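Local coordinates for protein glutathione uptake transporter (Shewanella oneidensis, PDB 4UVM) that probably carries peptides across the membrane as a member of the proton-dependent oligopeptide transporter family of the major facilitator superfamily, at residues N232-A245 with L267-Q279. Residues are numbered along the deposited sequence; the frame is centred on the assembly and turned at random.
Sequences NIGLVLALIGGVSA and LVMGFVGAGASLQ. With 78N ((2R)-2,3-dihydroxypropyl(7Z)-pentadec-7-enoate), chain D; 78N ((2R)-2,3-dihydroxypropyl(7Z)-pentadec-7-enoate), chain E.
Gly234 and Gly275 mark the tight end of this helix pair, meeting without side chains, their CA atoms 3.7 Å apart. The axes of the short segments run antiparallel at 179° and close to 7.6 Å. Gly241 lets the Phe271 side chain lie against its backbone, its CA 3.6 Å from Phe271 CD2; a side chain on any of these glycines would point into the partner helix. Gln279, extended beyond CG, reaches across to the start of helix 233-250, where its OE1 accepts from Gly234 N at 2.7 Å; Gly234 N lies well above the Gln279 carbonyl plane and the bond is bent, 140° at the hydrogen. Its NE2 is hydrogen-bonded to Ala222 O, on helix 215-224. A leucine in its place would probably leave Gly234 N and the Ala222 carbonyl without this shared partner. Leu237 sits as a knob among Phe271, Ala274, Gly275 and Leu278, its CD1 3.7 Å from Gly275 CA. Phe271 is the reciprocal knob, Ile240 CG2 resting over its ring centre, 4.1 Å from the centroid. Packing is sparser where exposed Ile233 CG2 meets Leu278 CD1, at 3.9 Å. Val272 CG1 packs on one lipid's acyl chain; Ser277 OG shares a hydrogen bond with O20 of another. This peripheral, probably transmembrane hairpin is consistent with the HA-HB pair that bacterial POT transporters insert between the six-helix bundles of the MFS fold.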
loop_
_atom_site.group_PDB
_atom_site.type_symbol
_atom_site.label_atom_id
_atom_site.label_comp_id
_atom_site.label_asym_id
_atom_site.label_seq_id
_atom_site.Cartn_x
_atom_site.Cartn_y
_atom_site.Cartn_z
ATOM N N ASN A 232 20.254 -10.467 28.453
ATOM C CA ASN A 232 19.794 -10.172 27.101
ATOM C C ASN A 232 18.563 -9.266 27.090
ATOM O O ASN A 232 17.430 -9.734 27.214
ATOM C CB ASN A 232 19.506 -11.468 26.336
ATOM C CG ASN A 232 18.697 -12.463 27.150
ATOM O OD1 ASN A 232 18.276 -12.175 28.273
ATOM N ND2 ASN A 232 18.474 -13.642 26.584
ATOM N N ILE A 233 18.799 -7.962 26.951
ATOM C CA ILE A 233 17.714 -6.994 26.845
ATOM C C ILE A 233 16.912 -7.267 25.580
ATOM O O ILE A 233 15.686 -7.148 25.568
ATOM C CB ILE A 233 18.238 -5.543 26.822
ATOM C CG1 ILE A 233 19.115 -5.271 28.045
ATOM C CG2 ILE A 233 17.085 -4.557 26.770
ATOM C CD1 ILE A 233 19.570 -3.829 28.158
ATOM N N GLY A 234 17.619 -7.656 24.522
ATOM C CA GLY A 234 17.012 -7.917 23.229
ATOM C C GLY A 234 15.934 -8.982 23.247
ATOM O O GLY A 234 14.886 -8.818 22.620
ATOM N N LEU A 235 16.183 -10.072 23.965
ATOM C CA LEU A 235 15.221 -11.165 24.022
ATOM C C LEU A 235 14.043 -10.811 24.927
ATOM O O LEU A 235 12.938 -11.324 24.746
ATOM C CB LEU A 235 15.892 -12.456 24.500
ATOM C CG LEU A 235 15.077 -13.738 24.295
ATOM C CD1 LEU A 235 14.599 -13.873 22.849
ATOM C CD2 LEU A 235 15.881 -14.961 24.709
ATOM N N VAL A 236 14.276 -9.933 25.897
ATOM C CA VAL A 236 13.199 -9.470 26.768
ATOM C C VAL A 236 12.181 -8.671 25.962
ATOM O O VAL A 236 10.974 -8.861 26.108
ATOM C CB VAL A 236 13.724 -8.603 27.933
ATOM C CG1 VAL A 236 12.568 -7.966 28.682
ATOM C CG2 VAL A 236 14.577 -9.438 28.877
ATOM N N LEU A 237 12.679 -7.785 25.104
ATOM C CA LEU A 237 11.826 -6.985 24.230
ATOM C C LEU A 237 10.995 -7.875 23.312
ATOM O O LEU A 237 9.825 -7.594 23.050
ATOM C CB LEU A 237 12.666 -6.017 23.398
ATOM C CG LEU A 237 13.464 -4.978 24.187
ATOM C CD1 LEU A 237 14.312 -4.135 23.252
ATOM C CD2 LEU A 237 12.530 -4.103 25.001
ATOM N N ALA A 238 11.616 -8.945 22.829
ATOM C CA ALA A 238 10.933 -9.920 21.990
ATOM C C ALA A 238 9.752 -10.526 22.736
ATOM O O ALA A 238 8.639 -10.596 22.210
ATOM C CB ALA A 238 11.897 -11.008 21.545
ATOM N N LEU A 239 10.002 -10.954 23.969
ATOM C CA LEU A 239 8.955 -11.528 24.801
ATOM C C LEU A 239 7.895 -10.480 25.117
ATOM O O LEU A 239 6.710 -10.794 25.193
ATOM C CB LEU A 239 9.540 -12.102 26.092
ATOM C CG LEU A 239 10.572 -13.219 25.920
ATOM C CD1 LEU A 239 11.012 -13.761 27.271
ATOM C CD2 LEU A 239 10.021 -14.335 25.043
ATOM N N ILE A 240 8.331 -9.236 25.294
ATOM C CA ILE A 240 7.409 -8.130 25.529
ATOM C C ILE A 240 6.454 -7.973 24.352
ATOM O O ILE A 240 5.237 -7.903 24.535
ATOM C CB ILE A 240 8.162 -6.806 25.763
ATOM C CG1 ILE A 240 8.771 -6.788 27.164
ATOM C CG2 ILE A 240 7.229 -5.617 25.584
ATOM C CD1 ILE A 240 9.557 -5.531 27.469
ATOM N N GLY A 241 7.013 -7.929 23.146
ATOM C CA GLY A 241 6.220 -7.842 21.934
ATOM C C GLY A 241 5.273 -9.018 21.798
ATOM O O GLY A 241 4.146 -8.870 21.331
ATOM N N GLY A 242 5.736 -10.192 22.213
ATOM C CA GLY A 242 4.903 -11.380 22.220
ATOM C C GLY A 242 3.775 -11.238 23.223
ATOM O O GLY A 242 2.657 -11.684 22.978
ATOM N N VAL A 243 4.076 -10.611 24.356
ATOM C CA VAL A 243 3.073 -10.345 25.380
ATOM C C VAL A 243 2.117 -9.250 24.911
ATOM O O VAL A 243 0.898 -9.381 25.038
ATOM C CB VAL A 243 3.723 -9.933 26.721
ATOM C CG1 VAL A 243 2.676 -9.380 27.676
ATOM C CG2 VAL A 243 4.445 -11.114 27.346
ATOM N N SER A 244 2.685 -8.177 24.362
ATOM C CA SER A 244 1.904 -7.052 23.858
ATOM C C SER A 244 0.943 -7.472 22.756
ATOM O O SER A 244 -0.218 -7.061 22.743
ATOM C CB SER A 244 2.829 -5.953 23.339
ATOM O OG SER A 244 3.627 -5.431 24.382
ATOM N N ALA A 245 1.437 -8.284 21.828
ATOM C CA ALA A 245 0.612 -8.798 20.744
ATOM C C ALA A 245 -0.580 -9.554 21.308
ATOM O O ALA A 245 -1.697 -9.438 20.804
ATOM C CB ALA A 245 1.427 -9.696 19.830
ATOM N N LEU A 267 3.452 -4.917 16.593
ATOM C CA LEU A 267 4.122 -4.978 17.888
ATOM C C LEU A 267 5.224 -6.028 17.896
ATOM O O LEU A 267 6.314 -5.787 18.414
ATOM C CB LEU A 267 3.117 -5.278 19.001
ATOM C CG LEU A 267 2.095 -4.187 19.307
ATOM C CD1 LEU A 267 1.073 -4.704 20.302
ATOM C CD2 LEU A 267 2.787 -2.942 19.832
ATOM N N VAL A 268 4.936 -7.191 17.321
ATOM C CA VAL A 268 5.910 -8.274 17.274
ATOM C C VAL A 268 7.135 -7.851 16.477
ATOM O O VAL A 268 8.245 -7.839 17.007
ATOM C CB VAL A 268 5.314 -9.559 16.667
ATOM C CG1 VAL A 268 6.418 -10.526 16.276
ATOM C CG2 VAL A 268 4.365 -10.216 17.661
ATOM N N MET A 269 6.937 -7.483 15.216
ATOM C CA MET A 269 8.064 -7.112 14.366
ATOM C C MET A 269 8.714 -5.816 14.847
ATOM O O MET A 269 9.889 -5.571 14.586
ATOM C CB MET A 269 7.624 -6.975 12.906
ATOM C CG MET A 269 7.125 -5.596 12.527
ATOM S SD MET A 269 6.924 -5.431 10.745
ATOM C CE MET A 269 5.592 -6.591 10.466
ATOM N N GLY A 270 7.949 -4.992 15.553
ATOM C CA GLY A 270 8.467 -3.740 16.068
ATOM C C GLY A 270 9.410 -3.947 17.236
ATOM O O GLY A 270 10.481 -3.349 17.289
ATOM N N PHE A 271 9.012 -4.804 18.173
ATOM C CA PHE A 271 9.820 -5.071 19.361
ATOM C C PHE A 271 10.955 -6.058 19.091
ATOM O O PHE A 271 12.037 -5.936 19.668
ATOM C CB PHE A 271 8.945 -5.590 20.504
ATOM C CG PHE A 271 8.325 -4.503 21.335
ATOM C CD1 PHE A 271 9.121 -3.622 22.051
ATOM C CD2 PHE A 271 6.947 -4.367 21.413
ATOM C CE1 PHE A 271 8.556 -2.620 22.821
ATOM C CE2 PHE A 271 6.377 -3.368 22.184
ATOM C CZ PHE A 271 7.184 -2.494 22.889
ATOM N N VAL A 272 10.713 -7.040 18.226
ATOM C CA VAL A 272 11.771 -7.970 17.840
ATOM C C VAL A 272 12.853 -7.217 17.068
ATOM O O VAL A 272 14.049 -7.425 17.282
ATOM C CB VAL A 272 11.227 -9.142 16.990
ATOM C CG1 VAL A 272 12.361 -9.906 16.326
ATOM C CG2 VAL A 272 10.391 -10.074 17.850
ATOM N N GLY A 273 12.421 -6.325 16.183
ATOM C CA GLY A 273 13.336 -5.501 15.416
ATOM C C GLY A 273 14.164 -4.581 16.294
ATOM O O GLY A 273 15.346 -4.366 16.032
ATOM N N ALA A 274 13.545 -4.035 17.337
ATOM C CA ALA A 274 14.251 -3.164 18.270
ATOM C C ALA A 274 15.284 -3.955 19.070
ATOM O O ALA A 274 16.437 -3.532 19.215
ATOM C CB ALA A 274 13.272 -2.480 19.201
ATOM N N GLY A 275 14.858 -5.106 19.586
ATOM C CA GLY A 275 15.719 -5.960 20.382
ATOM C C GLY A 275 16.933 -6.475 19.631
ATOM O O GLY A 275 18.037 -6.505 20.175
ATOM N N ALA A 276 16.733 -6.875 18.380
ATOM C CA ALA A 276 17.824 -7.403 17.566
ATOM C C ALA A 276 18.864 -6.327 17.266
ATOM O O ALA A 276 20.047 -6.627 17.117
ATOM C CB ALA A 276 17.288 -7.992 16.277
ATOM N N SER A 277 18.418 -5.079 17.177
ATOM C CA SER A 277 19.317 -3.968 16.891
ATOM C C SER A 277 20.293 -3.740 18.046
ATOM O O SER A 277 21.457 -3.396 17.828
ATOM C CB SER A 277 18.519 -2.694 16.613
ATOM O OG SER A 277 19.363 -1.664 16.129
ATOM N N LEU A 278 19.810 -3.936 19.270
ATOM C CA LEU A 278 20.638 -3.786 20.463
ATOM C C LEU A 278 21.750 -4.825 20.511
ATOM O O LEU A 278 22.865 -4.544 20.952
ATOM C CB LEU A 278 19.786 -3.899 21.730
ATOM C CG LEU A 278 18.713 -2.843 21.985
ATOM C CD1 LEU A 278 18.029 -3.115 23.312
ATOM C CD2 LEU A 278 19.319 -1.448 21.959
ATOM N N GLN A 279 21.432 -6.029 20.048
ATOM C CA GLN A 279 22.302 -7.178 20.225
ATOM C C GLN A 279 22.867 -7.706 18.909
ATOM O O GLN A 279 23.240 -8.876 18.811
ATOM C CB GLN A 279 21.536 -8.292 20.937
ATOM C CG GLN A 279 21.142 -7.964 22.360
ATOM C CD GLN A 279 20.423 -9.111 23.040
ATOM O OE1 GLN A 279 19.984 -8.992 24.185
ATOM N NE2 GLN A 279 20.297 -10.231 22.337
HETATM O O22 78N D . 12.422 -12.526 1.601
HETATM C C19 78N D . 11.767 -11.684 2.480
HETATM C C18 78N D . 11.991 -11.887 3.938
HETATM O O20 78N D . 13.339 -11.834 4.198
HETATM C C17 78N D . 11.309 -10.814 4.724
HETATM O O16 78N D . 10.889 -11.096 6.018
HETATM C C8 78N D . 9.955 -10.274 6.620
HETATM O O15 78N D . 9.373 -9.428 5.951
HETATM C C7 78N D . 9.650 -10.403 8.093
HETATM C C6 78N D . 8.250 -10.765 8.514
HETATM C C5 78N D . 7.386 -9.679 9.109
HETATM C C4 78N D . 6.152 -10.088 9.869
HETATM C C3 78N D . 6.309 -10.401 11.333
HETATM C C2 78N D . 6.375 -11.862 11.731
HETATM C C1 78N D . 7.400 -12.356 12.529
HETATM C C9 78N D . 8.504 -11.456 13.045
HETATM C C10 78N D . 9.886 -11.652 12.485
HETATM C C11 78N D . 10.960 -10.701 12.917
HETATM C C12 78N D . 10.952 -9.344 12.292
HETATM C C13 78N D . 12.089 -8.424 12.581
HETATM C C15 78N D . 11.017 -6.326 11.601
HETATM C C14 78N D . 12.215 -7.212 11.706
HETATM O O22 78N E . 20.027 2.398 14.309
HETATM C C19 78N E . 18.769 2.219 13.765
HETATM C C18 78N E . 18.308 0.816 13.588
HETATM O O20 78N E . 19.252 -0.021 14.135
HETATM C C17 78N E . 17.000 0.585 14.277
HETATM O O16 78N E . 16.018 -0.103 13.577
HETATM C C8 78N E . 14.917 -0.605 14.238
HETATM O O15 78N E . 14.844 -0.500 15.455
HETATM C C7 78N E . 13.813 -1.285 13.462
HETATM C C6 78N E . 12.396 -1.184 13.965
HETATM C C5 78N E . 11.515 -0.089 13.417
HETATM C C4 78N E . 10.180 -0.479 12.840
HETATM C C3 78N E . 9.028 -0.648 13.793
HETATM C C2 78N E . 8.849 0.419 14.850
HETATM C C1 78N E . 7.602 0.970 15.101
HETATM C C9 78N E . 6.383 0.522 14.328
HETATM C C10 78N E . 5.392 1.583 13.943
HETATM C C11 78N E . 5.293 2.785 14.833
HETATM C C12 78N E . 4.553 2.635 16.124
HETATM C C13 78N E . 4.669 3.735 17.125
HETATM C C15 78N E . 5.964 4.697 19.122
HETATM C C14 78N E . 5.949 3.836 17.899
#